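Local coordinates for putative protein-disulfide isomerase (Pseudomonas syringae pv. tomato, PDB 3GN3) that probably acts as a thiol-disulfide oxidoreductase or isomerase of the DsbA family, at residues 20-25 with 50-55; 32-37 with 86-91; 64-69 with 113-118; 71-76 with 123-128. All blocks are in the same frame, centred on the assembly; numbering follows the deposited sequence.

Contact 1: residues 20-25 with 50-55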
loop_
_atom_site.group_PDB
_atom_site.type_symbol
_atom_site.label_atom_id
_atom_site.label_comp_id
_atom_site.label_asym_id
_atom_site.label_seq_id
_atom_site.Cartn_x
_atom_site.Cartn_y
_atom_site.Cartn_z
ATOM N N VAL A 20 -9.937 5.169 13.013
ATOM C CA VAL A 20 -9.359 6.496 12.871
ATOM C C VAL A 20 -7.895 6.467 13.281
ATOM O O VAL A 20 -7.564 6.040 14.403
ATOM C CB VAL A 20 -10.081 7.543 13.758
ATOM C CG1 VAL A 20 -9.666 8.938 13.346
ATOM C CG2 VAL A 20 -11.588 7.396 13.660
ATOM N N PHE A 21 -7.035 6.941 12.377
ATOM C CA PHE A 21 -5.596 6.962 12.582
ATOM C C PHE A 21 -5.229 8.315 13.112
ATOM O O PHE A 21 -5.481 9.332 12.470
ATOM C CB PHE A 21 -4.844 6.653 11.269
ATOM C CG PHE A 21 -4.948 5.220 10.842
ATOM C CD1 PHE A 21 -3.946 4.305 11.187
ATOM C CD2 PHE A 21 -6.072 4.760 10.139
ATOM C CE1 PHE A 21 -4.041 2.945 10.814
ATOM C CE2 PHE A 21 -6.188 3.403 9.756
ATOM C CZ PHE A 21 -5.163 2.495 10.094
ATOM N N LEU A 22 -4.629 8.335 14.292
ATOM C CA LEU A 22 -4.364 9.591 14.969
ATOM C C LEU A 22 -2.897 9.721 15.363
ATOM O O LEU A 22 -2.291 8.770 15.866
ATOM C CB LEU A 22 -5.270 9.747 16.201
ATOM C CG LEU A 22 -6.801 9.739 16.042
ATOM C CD1 LEU A 22 -7.484 9.504 17.414
ATOM C CD2 LEU A 22 -7.333 11.029 15.371
ATOM N N GLU A 23 -2.330 10.889 15.094
ATOM C CA GLU A 23 -1.052 11.277 15.673
ATOM C C GLU A 23 -1.390 12.115 16.914
ATOM O O GLU A 23 -2.012 13.178 16.791
ATOM C CB GLU A 23 -0.191 12.055 14.647
ATOM C CG GLU A 23 0.867 13.019 15.218
ATOM C CD GLU A 23 1.912 12.345 16.116
ATOM O OE1 GLU A 23 2.581 11.377 15.663
ATOM O OE2 GLU A 23 2.064 12.805 17.280
ATOM N N PRO A 24 -0.992 11.644 18.108
ATOM C CA PRO A 24 -1.417 12.270 19.387
ATOM C C PRO A 24 -1.093 13.756 19.549
ATOM O O PRO A 24 -1.772 14.443 20.327
ATOM C CB PRO A 24 -0.670 11.462 20.459
ATOM C CG PRO A 24 -0.186 10.210 19.744
ATOM C CD PRO A 24 0.007 10.581 18.314
ATOM N N THR A 25 -0.084 14.251 18.836
ATOM C CA THR A 25 0.281 15.670 18.932
ATOM C C THR A 25 -0.025 16.460 17.661
ATOM O O THR A 25 0.538 17.541 17.444
ATOM C CB THR A 25 1.783 15.881 19.296
ATOM O OG1 THR A 25 2.619 15.293 18.288
ATOM C CG2 THR A 25 2.108 15.276 20.636
ATOM N N VAL A 50 -15.888 1.994 17.177
ATOM C CA VAL A 50 -14.870 2.999 16.926
ATOM C C VAL A 50 -13.532 2.483 17.444
ATOM O O VAL A 50 -13.424 2.122 18.604
ATOM C CB VAL A 50 -15.215 4.326 17.639
ATOM C CG1 VAL A 50 -14.098 5.324 17.500
ATOM C CG2 VAL A 50 -16.519 4.917 17.095
ATOM N N ARG A 51 -12.519 2.425 16.580
ATOM C CA ARG A 51 -11.157 2.078 17.021
ATOM C C ARG A 51 -10.158 3.160 16.660
ATOM O O ARG A 51 -10.160 3.677 15.537
ATOM C CB ARG A 51 -10.683 0.759 16.422
ATOM C CG ARG A 51 -11.675 -0.358 16.549
ATOM C CD ARG A 51 -11.001 -1.675 16.394
ATOM N NE ARG A 51 -11.781 -2.718 17.036
ATOM C CZ ARG A 51 -12.224 -3.792 16.410
ATOM N NH1 ARG A 51 -11.947 -3.972 15.136
ATOM N NH2 ARG A 51 -12.928 -4.690 17.056
ATOM N N ILE A 52 -9.309 3.484 17.623
ATOM C CA ILE A 52 -8.153 4.333 17.406
ATOM C C ILE A 52 -6.913 3.500 17.000
ATOM O O ILE A 52 -6.606 2.472 17.617
ATOM C CB ILE A 52 -7.853 5.169 18.661
ATOM C CG1 ILE A 52 -9.070 6.031 19.000
ATOM C CG2 ILE A 52 -6.583 6.031 18.461
ATOM C CD1 ILE A 52 -9.002 6.731 20.356
ATOM N N ARG A 53 -6.222 3.936 15.943
ATOM C CA ARG A 53 -4.896 3.402 15.626
ATOM C C ARG A 53 -3.944 4.569 15.708
ATOM O O ARG A 53 -4.303 5.697 15.364
ATOM C CB ARG A 53 -4.802 2.784 14.236
ATOM C CG ARG A 53 -6.025 2.074 13.699
ATOM C CD ARG A 53 -6.546 1.059 14.664
ATOM N NE ARG A 53 -7.273 -0.035 14.036
ATOM C CZ ARG A 53 -7.625 -1.134 14.699
ATOM N NH1 ARG A 53 -7.319 -1.232 15.978
ATOM N NH2 ARG A 53 -8.267 -2.126 14.087
ATOM N N LEU A 54 -2.723 4.300 16.159
ATOM C CA LEU A 54 -1.770 5.365 16.390
ATOM C C LEU A 54 -0.859 5.552 15.177
ATOM O O LEU A 54 -0.144 4.634 14.759
ATOM C CB LEU A 54 -0.996 5.091 17.688
ATOM C CG LEU A 54 -1.934 4.971 18.903
ATOM C CD1 LEU A 54 -1.188 4.449 20.100
ATOM C CD2 LEU A 54 -2.650 6.290 19.228
ATOM N N GLN A 55 -0.934 6.734 14.584
ATOM C CA GLN A 55 -0.160 7.073 13.398
ATOM C C GLN A 55 0.966 7.970 13.846
ATOM O O GLN A 55 0.797 9.198 13.919
ATOM C CB GLN A 55 -1.053 7.813 12.386
ATOM C CG GLN A 55 -0.324 8.454 11.179
ATOM C CD GLN A 55 0.060 7.438 10.121
ATOM O OE1 GLN A 55 0.004 6.228 10.357
ATOM N NE2 GLN A 55 0.436 7.919 8.943
#
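Val20, Phe21 and Leu22 pair in parallel with Ile52, Arg53 and Leu54 in the beta-alpha-beta crossover of a thioredoxin-like core; helices 27-33 and 36-43 lie between the two strands in sequence. The ladder has four straight backbone bonds. Val20 N gives to Arg51 O at 2.9 Å, Val20 O takes Arg53 N, Leu22 N gives to Arg53 O, and Leu22 O takes Gln55 N at 2.8 Å. The last of these bonds falls where strand 48-54 ends.

Phe21 and Arg53 share one face of the sheet. With CG beside its own backbone N (chi1 -72°), Phe21 lays its ring under the aliphatic root of the arginine: Arg53 CB is 3.5 Å from Phe21 CE1, and Arg53 CG sits over the ring face, 3.8 Å from the centroid, as a CH-pi contact. A bend at chi2 (-52°) then carries the guanidinium off the ring to a salt bridge with Glu19. On the other face, Leu22 CD1 rests on Ile52 CG2 at 3.7 Å, and Leu36 of helix 36-43 touches both Val20 and Ile52.

Beyond the strand, Glu23 CB comes to 3.1 Å from Gln55 O. The Glu23 carboxylate turns back on the chain: OE2 takes both Thr25 N and Thr25 OG1, the latter at 2.7 Å, from opposite faces of its plane, while OE1 is bonded to Ser63 OG and Gln57 N. With donors on both oxygens, this buried carboxylate is held against rotation and probably helps to hold the turn leading into helix 27-33, where thioredoxin-fold oxidoreductases carry their redox motif.

Contact 2: residues 32-37 with 86-91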
loop_
_atom_site.group_PDB
_atom_site.type_symbol
_atom_site.label_atom_id
_atom_site.label_comp_id
_atom_site.label_asym_id
_atom_site.label_seq_id
_atom_site.Cartn_x
_atom_site.Cartn_y
_atom_site.Cartn_z
ATOM N N ALA A 32 -10.227 15.802 15.641
ATOM C CA ALA A 32 -11.023 14.585 15.419
ATOM C C ALA A 32 -11.171 13.765 16.704
ATOM O O ALA A 32 -12.227 13.160 16.955
ATOM C CB ALA A 32 -10.428 13.727 14.284
ATOM N N PHE A 33 -10.117 13.758 17.520
ATOM C CA PHE A 33 -10.111 12.976 18.750
ATOM C C PHE A 33 -11.241 13.425 19.681
ATOM O O PHE A 33 -12.049 12.614 20.134
ATOM C CB PHE A 33 -8.748 13.088 19.454
ATOM C CG PHE A 33 -8.723 12.472 20.822
ATOM C CD1 PHE A 33 -8.742 11.090 20.976
ATOM C CD2 PHE A 33 -8.709 13.283 21.962
ATOM C CE1 PHE A 33 -8.719 10.514 22.244
ATOM C CE2 PHE A 33 -8.681 12.714 23.248
ATOM C CZ PHE A 33 -8.690 11.331 23.390
ATOM N N PHE A 34 -11.286 14.727 19.943
ATOM C CA PHE A 34 -12.366 15.326 20.719
ATOM C C PHE A 34 -13.783 15.218 20.110
ATOM O O PHE A 34 -14.735 15.690 20.717
ATOM C CB PHE A 34 -12.039 16.783 21.084
ATOM C CG PHE A 34 -10.976 16.922 22.151
ATOM C CD1 PHE A 34 -11.134 16.316 23.406
ATOM C CD2 PHE A 34 -9.827 17.668 21.915
ATOM C CE1 PHE A 34 -10.147 16.437 24.403
ATOM C CE2 PHE A 34 -8.837 17.796 22.909
ATOM C CZ PHE A 34 -9.006 17.178 24.155
ATOM N N LYS A 35 -13.940 14.578 18.950
ATOM C CA LYS A 35 -15.271 14.365 18.385
ATOM C C LYS A 35 -15.708 12.912 18.486
ATOM O O LYS A 35 -16.843 12.572 18.126
ATOM C CB LYS A 35 -15.332 14.824 16.926
ATOM C CG LYS A 35 -15.266 16.339 16.731
ATOM C CD LYS A 35 -15.644 16.729 15.295
ATOM C CE LYS A 35 -15.159 18.124 14.974
ATOM N NZ LYS A 35 -15.355 18.477 13.544
ATOM N N LEU A 36 -14.839 12.039 18.980
ATOM C CA LEU A 36 -15.172 10.621 18.971
ATOM C C LEU A 36 -16.262 10.235 19.976
ATOM O O LEU A 36 -17.033 9.301 19.726
ATOM C CB LEU A 36 -13.923 9.741 19.086
ATOM C CG LEU A 36 -12.919 9.849 17.926
ATOM C CD1 LEU A 36 -11.622 9.127 18.294
ATOM C CD2 LEU A 36 -13.489 9.327 16.589
ATOM N N ASP A 37 -16.345 10.964 21.097
ATOM C CA ASP A 37 -17.442 10.759 22.064
ATOM C C ASP A 37 -18.798 11.052 21.424
ATOM O O ASP A 37 -19.675 10.192 21.454
ATOM C CB ASP A 37 -17.261 11.583 23.342
ATOM C CG ASP A 37 -16.252 10.966 24.316
ATOM O OD1 ASP A 37 -15.796 11.686 25.239
ATOM O OD2 ASP A 37 -15.902 9.772 24.176
ATOM N N VAL A 86 -4.376 9.401 28.775
ATOM C CA VAL A 86 -3.086 9.896 28.247
ATOM C C VAL A 86 -3.245 10.702 26.945
ATOM O O VAL A 86 -2.662 11.797 26.824
ATOM C CB VAL A 86 -1.987 8.774 28.085
ATOM C CG1 VAL A 86 -0.762 9.323 27.310
ATOM C CG2 VAL A 86 -1.563 8.210 29.457
ATOM N N MET A 87 -4.025 10.173 25.992
ATOM C CA MET A 87 -4.327 10.916 24.733
ATOM C C MET A 87 -4.978 12.272 25.040
ATOM O O MET A 87 -4.555 13.296 24.503
ATOM C CB MET A 87 -5.170 10.099 23.743
ATOM C CG MET A 87 -4.423 8.903 23.161
ATOM S SD MET A 87 -5.212 8.192 21.719
ATOM C CE MET A 87 -5.951 6.749 22.337
ATOM N N THR A 88 -5.958 12.274 25.952
ATOM C CA THR A 88 -6.617 13.512 26.382
ATOM C C THR A 88 -5.634 14.512 26.987
ATOM O O THR A 88 -5.689 15.705 26.675
ATOM C CB THR A 88 -7.748 13.254 27.405
ATOM O OG1 THR A 88 -8.677 12.295 26.874
ATOM C CG2 THR A 88 -8.466 14.569 27.762
ATOM N N ALA A 89 -4.735 14.037 27.853
ATOM C CA ALA A 89 -3.761 14.944 28.481
ATOM C C ALA A 89 -2.816 15.560 27.443
ATOM O O ALA A 89 -2.517 16.771 27.499
ATOM C CB ALA A 89 -2.991 14.237 29.597
ATOM N N VAL A 90 -2.363 14.740 26.489
ATOM C CA VAL A 90 -1.500 15.234 25.399
ATOM C C VAL A 90 -2.290 16.208 24.513
ATOM O O VAL A 90 -1.859 17.341 24.272
ATOM C CB VAL A 90 -0.862 14.063 24.572
ATOM C CG1 VAL A 90 -0.136 14.588 23.340
ATOM C CG2 VAL A 90 0.100 13.256 25.439
ATOM N N ALA A 91 -3.467 15.766 24.072
ATOM C CA ALA A 91 -4.365 16.586 23.249
ATOM C C ALA A 91 -4.644 17.978 23.841
ATOM O O ALA A 91 -4.492 18.982 23.140
ATOM C CB ALA A 91 -5.653 15.839 22.976
#
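Phe33 and Phe34, at the type I beta turn that runs from Phe33 to Leu36 between helices 27-33 and 36-43, pack on Met87, Thr88 and Ala91 of helix 79-92. The contact joins the thioredoxin-like part of a DsbA-type fold to its helical part. Phe33 throws its ring out with CG anti to the backbone N (chi1 172°), and the far end of the ring does the touching: CZ lies 3.7 Å from Met87 CB and 3.6 Å from Thr88 OG1. The hydroxyl meets the ring edge in its plane, while its own bond goes to Lys84 O one turn back along the helix. Met87 SD stands 5.1 Å from the Phe33 centroid, 46° off the normal, an oblique Met-aromatic contact. Phe34 stays beside its neighbour, with Phe33 CD2 4.1 Å above the plane of its ring and over the centre. Its rim reaches the helix, where CE2 comes within 3.7 Å of Ala91 CB and Thr88 CG2 meets the edge at CE1. Ala91 CB thus touches both rings, 4.1 Å from Phe33 CD2. Inward of the rings, Met87 also packs on Ile52 and Leu54 of strand 48-54 and on Ile70 of helix 63-73, while Val86 and Val90 meet Ile119 of helix 112-123.

Contact 3: residues 64-69 with 113-118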
loop_
_atom_site.group_PDB
_atom_site.type_symbol
_atom_site.label_atom_id
_atom_site.label_comp_id
_atom_site.label_asym_id
_atom_site.label_seq_id
_atom_site.Cartn_x
_atom_site.Cartn_y
_atom_site.Cartn_z
ATOM N N GLY A 64 7.308 9.077 19.083
ATOM C CA GLY A 64 7.655 7.727 19.543
ATOM C C GLY A 64 7.567 7.547 21.055
ATOM O O GLY A 64 7.076 6.516 21.538
ATOM N N VAL A 65 8.027 8.553 21.798
ATOM C CA VAL A 65 7.939 8.541 23.252
ATOM C C VAL A 65 6.459 8.549 23.628
ATOM O O VAL A 65 5.983 7.677 24.368
ATOM C CB VAL A 65 8.613 9.779 23.879
ATOM C CG1 VAL A 65 8.411 9.792 25.388
ATOM C CG2 VAL A 65 10.071 9.841 23.525
ATOM N N ILE A 66 5.730 9.523 23.081
ATOM C CA ILE A 66 4.316 9.718 23.395
ATOM C C ILE A 66 3.448 8.525 23.007
ATOM O O ILE A 66 2.614 8.086 23.796
ATOM C CB ILE A 66 3.784 11.047 22.808
ATOM C CG1 ILE A 66 4.513 12.223 23.473
ATOM C CG2 ILE A 66 2.254 11.149 22.989
ATOM C CD1 ILE A 66 4.421 13.542 22.716
ATOM N N VAL A 67 3.658 7.974 21.822
ATOM C CA VAL A 67 2.902 6.782 21.402
ATOM C C VAL A 67 3.157 5.611 22.359
ATOM O O VAL A 67 2.211 4.903 22.746
ATOM C CB VAL A 67 3.179 6.371 19.904
ATOM C CG1 VAL A 67 2.608 4.989 19.583
ATOM C CG2 VAL A 67 2.620 7.406 18.941
ATOM N N ARG A 68 4.427 5.410 22.735
ATOM C CA ARG A 68 4.779 4.367 23.703
ATOM C C ARG A 68 4.036 4.575 25.050
ATOM O O ARG A 68 3.479 3.620 25.606
ATOM C CB ARG A 68 6.307 4.269 23.891
ATOM C CG ARG A 68 6.779 2.963 24.546
ATOM C CD ARG A 68 8.310 2.884 24.679
ATOM N NE ARG A 68 8.734 1.785 25.549
ATOM C CZ ARG A 68 8.868 0.514 25.172
ATOM N NH1 ARG A 68 8.633 0.152 23.922
ATOM N NH2 ARG A 68 9.231 -0.415 26.056
ATOM N N CYS A 69 3.997 5.815 25.545
ATOM C CA CYS A 69 3.211 6.145 26.733
ATOM C C CYS A 69 1.755 5.746 26.626
ATOM O O CYS A 69 1.170 5.231 27.607
ATOM C CB CYS A 69 3.245 7.627 27.001
ATOM S SG CYS A 69 4.862 8.160 27.551
ATOM N N ASN A 113 12.438 11.323 29.522
ATOM C CA ASN A 113 11.951 11.297 30.900
ATOM C C ASN A 113 11.154 12.537 31.289
ATOM O O ASN A 113 10.187 12.412 32.032
ATOM C CB ASN A 113 13.084 11.028 31.892
ATOM C CG ASN A 113 13.332 9.548 32.103
ATOM O OD1 ASN A 113 14.459 9.136 32.382
ATOM N ND2 ASN A 113 12.289 8.737 31.961
ATOM N N ASP A 114 11.542 13.713 30.780
ATOM C CA ASP A 114 10.741 14.933 30.961
ATOM C C ASP A 114 9.315 14.791 30.396
ATOM O O ASP A 114 8.330 15.088 31.087
ATOM C CB ASP A 114 11.433 16.140 30.341
ATOM C CG ASP A 114 12.710 16.506 31.053
ATOM O OD1 ASP A 114 12.756 16.338 32.295
ATOM O OD2 ASP A 114 13.668 16.960 30.385
ATOM N N ILE A 115 9.225 14.305 29.150
ATOM C CA ILE A 115 7.964 14.032 28.455
ATOM C C ILE A 115 7.102 13.027 29.227
ATOM O O ILE A 115 5.898 13.236 29.402
ATOM C CB ILE A 115 8.230 13.576 26.983
ATOM C CG1 ILE A 115 8.906 14.699 26.171
ATOM C CG2 ILE A 115 6.965 13.069 26.291
ATOM C CD1 ILE A 115 8.363 16.113 26.389
ATOM N N ILE A 116 7.720 11.957 29.714
ATOM C CA ILE A 116 6.972 10.964 30.489
ATOM C C ILE A 116 6.398 11.536 31.790
ATOM O O ILE A 116 5.225 11.315 32.109
ATOM C CB ILE A 116 7.799 9.716 30.799
ATOM C CG1 ILE A 116 8.151 8.996 29.496
ATOM C CG2 ILE A 116 7.028 8.786 31.755
ATOM C CD1 ILE A 116 9.094 7.809 29.685
ATOM N N ALA A 117 7.233 12.265 32.530
ATOM C CA ALA A 117 6.827 12.949 33.761
ATOM C C ALA A 117 5.654 13.922 33.504
ATOM O O ALA A 117 4.671 13.932 34.250
ATOM C CB ALA A 117 8.027 13.680 34.372
ATOM N N ARG A 118 5.777 14.698 32.422
ATOM C CA ARG A 118 4.769 15.649 31.950
ATOM C C ARG A 118 3.394 15.001 31.678
ATOM O O ARG A 118 2.350 15.507 32.118
ATOM C CB ARG A 118 5.286 16.336 30.689
ATOM C CG ARG A 118 4.519 17.576 30.287
ATOM C CD ARG A 118 5.364 18.786 30.471
ATOM N NE ARG A 118 5.902 19.309 29.218
ATOM C CZ ARG A 118 7.164 19.198 28.820
ATOM N NH1 ARG A 118 8.051 18.551 29.553
ATOM N NH2 ARG A 118 7.543 19.732 27.676
#
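Val65, Ile66 and Cys69 of helix 63-73 face Ile115 and Ile116 of helix 112-123, a buried helix-helix packing inside the helical part that the DsbA family adds to its thioredoxin-like core. The segment axes run in the same general direction, 40° apart, and approach to 10.0 Å, so branched side chains fill the space between the backbones.

Carbon-on-carbon contacts make up most of the interface. Ile115 leads from its side: its CG2 branch reaches between two residues of the facing helix and lies 3.7 Å from Val65 CG1 and 3.8 Å from Ile66 CG1. Val65 in turn offers CG1, the branch anti to its own backbone N (chi1 176°), and this one methyl also approaches Ile116 CG1 at 4.2 Å.

Past the interface, Ile66 continues onto Thr25 and Phe97, and Phe131 of helix 128-132 covers both Cys69 and Ile116. The second subunit also reaches this region: Asn113 makes backbone hydrogen bonds with it, and Arg68 packs on Ala103 of that subunit.

Sulfur-on-carbon contact is limited to Cys69, one helical turn beyond Val65. Its SG sits beside its own backbone N at chi1 -70°, and from there it touches Ile116 CG1 at 3.9 Å.

Contact 4: residues 71-76 with 123-128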
loop_
_atom_site.group_PDB
_atom_site.type_symbol
_atom_site.label_atom_id
_atom_site.label_comp_id
_atom_site.label_asym_id
_atom_site.label_seq_id
_atom_site.Cartn_x
_atom_site.Cartn_y
_atom_site.Cartn_z
ATOM N N LEU A 71 0.416 3.457 24.700
ATOM C CA LEU A 71 0.299 2.015 24.696
ATOM C C LEU A 71 0.707 1.417 26.049
ATOM O O LEU A 71 0.200 0.355 26.431
ATOM C CB LEU A 71 1.073 1.417 23.523
ATOM C CG LEU A 71 0.346 1.677 22.202
ATOM C CD1 LEU A 71 1.243 1.427 20.966
ATOM C CD2 LEU A 71 -0.945 0.875 22.127
ATOM N N ALA A 72 1.607 2.105 26.756
ATOM C CA ALA A 72 1.945 1.764 28.144
ATOM C C ALA A 72 0.719 1.889 29.050
ATOM O O ALA A 72 0.447 0.988 29.839
ATOM C CB ALA A 72 3.108 2.633 28.675
ATOM N N ALA A 73 -0.009 3.001 28.932
ATOM C CA ALA A 73 -1.260 3.213 29.679
ATOM C C ALA A 73 -2.270 2.094 29.440
ATOM O O ALA A 73 -2.947 1.668 30.361
ATOM C CB ALA A 73 -1.869 4.559 29.341
ATOM N N ALA A 74 -2.354 1.602 28.210
ATOM C CA ALA A 74 -3.307 0.551 27.890
ATOM C C ALA A 74 -3.019 -0.733 28.630
ATOM O O ALA A 74 -3.844 -1.638 28.573
ATOM C CB ALA A 74 -3.365 0.289 26.395
ATOM N N THR A 75 -1.852 -0.829 29.285
ATOM C CA THR A 75 -1.462 -2.048 30.032
ATOM C C THR A 75 -1.791 -1.970 31.522
ATOM O O THR A 75 -1.860 -3.002 32.168
ATOM C CB THR A 75 0.051 -2.460 29.883
ATOM O OG1 THR A 75 0.904 -1.442 30.448
ATOM C CG2 THR A 75 0.434 -2.741 28.417
ATOM N N LEU A 76 -1.963 -0.757 32.055
ATOM C CA LEU A 76 -2.502 -0.522 33.397
ATOM C C LEU A 76 -3.899 -1.144 33.602
ATOM O O LEU A 76 -4.534 -1.601 32.639
ATOM C CB LEU A 76 -2.589 0.976 33.639
ATOM C CG LEU A 76 -1.307 1.769 33.414
ATOM C CD1 LEU A 76 -1.496 3.258 33.746
ATOM C CD2 LEU A 76 -0.155 1.168 34.223
ATOM N N SER A 123 -2.106 13.563 33.213
ATOM C CA SER A 123 -3.089 12.486 33.203
ATOM C C SER A 123 -3.337 11.945 34.611
ATOM O O SER A 123 -4.299 11.202 34.828
ATOM C CB SER A 123 -2.649 11.345 32.267
ATOM O OG SER A 123 -1.594 10.580 32.829
ATOM N N GLY A 124 -2.451 12.286 35.550
ATOM C CA GLY A 124 -2.445 11.661 36.874
ATOM C C GLY A 124 -2.262 10.145 36.857
ATOM O O GLY A 124 -2.805 9.434 37.711
ATOM N N LEU A 125 -1.506 9.637 35.886
ATOM C CA LEU A 125 -1.198 8.198 35.847
ATOM C C LEU A 125 0.303 7.961 36.005
ATOM O O LEU A 125 1.122 8.804 35.625
ATOM C CB LEU A 125 -1.675 7.562 34.546
ATOM C CG LEU A 125 -3.152 7.310 34.289
ATOM C CD1 LEU A 125 -3.368 6.974 32.803
ATOM C CD2 LEU A 125 -3.680 6.201 35.171
ATOM N N ALA A 126 0.652 6.814 36.576
ATOM C CA ALA A 126 2.045 6.432 36.745
ATOM C C ALA A 126 2.403 5.553 35.546
ATOM O O ALA A 126 1.808 4.493 35.342
ATOM C CB ALA A 126 2.226 5.686 38.052
ATOM N N LEU A 127 3.360 6.005 34.741
ATOM C CA LEU A 127 3.616 5.367 33.446
ATOM C C LEU A 127 5.013 4.776 33.286
ATOM O O LEU A 127 5.169 3.744 32.616
ATOM C CB LEU A 127 3.336 6.347 32.305
ATOM C CG LEU A 127 1.897 6.828 32.186
ATOM C CD1 LEU A 127 1.829 8.033 31.269
ATOM C CD2 LEU A 127 0.958 5.710 31.727
ATOM N N ALA A 128 6.004 5.441 33.893
ATOM C CA ALA A 128 7.420 5.069 33.784
ATOM C C ALA A 128 7.639 3.571 33.850
ATOM O O ALA A 128 8.232 2.988 32.940
ATOM C CB ALA A 128 8.278 5.786 34.833
#
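The peptide group of Ala126 is the flat group that Leu76 meets across this contact: Ala126 O has both leucine methyls against it, Leu76 CD1 at 3.9 Å and CD2 at 4.0 Å. A second flat group, the carbonyl of Ala72, lies on the leucine's own side of the contact. Thr75 N and Thr75 OG1 both meet Ala72 O, the hydroxyl in the carbonyl plane and on a lone pair, though the modelled 2.5 Å between Thr75 OG1 and Ala72 O is doubtfully short. Both bonds fall where helix 63-73 gives way to the type I beta turn from Ala73 to Leu76, and that turn delivers Leu76 to the facing loop.

The contact belongs to the helical part of this DsbA-family fold, where the connection between helices 112-123 and 128-132 lies along the C-terminal region of helix 63-73. Gly124, with positive phi, takes the chain out of helix 112-123 before Leu125 and Leu127 come in with their side chains. Leu125 CD2 lies 3.9 Å from Leu76 CD1, while its other methyl, CD1, reaches Ala73 CB at the longer distance of 4.5 Å. Leu127 holds CG beside its backbone N (chi1 -63°), which brings CD2 back over the helix, 3.9 Å from Ala73 CB and 4.0 Å from Leu76 CD1. Val86 of helix 79-92 touches both Ala73 and Leu127. Glu120 OE1 accepts from the backbone N of Leu127 and of Ala128, tying the loop to the helix it has just left.

Overall arrangement
Contact 1 lies about 3 Å from the chain's centre and contact 2 about 8 Å, their own centres 10 Å apart; Ile52 CD1 and Met87 CE, 3.6 Å apart, join them. Contacts 3 and 4 share helix 63-73, also with centres 10 Å apart, and both sit about 17 Å from contact 1. Helix 79-92 links the groups: Val90 of contact 2 packs on Pro24 and Thr25 of contact 1 and on Ile66 of contact 3, while Ala89 CB lies 3.8 Å from Ser123 N of contact 4. Thr25 leads into helix 27-33, at whose start DsbA-like proteins carry the redox motif, so the active site probably lies there. On contact 1, the Gln55 side chain comes about 6 Å from a bound glycerol.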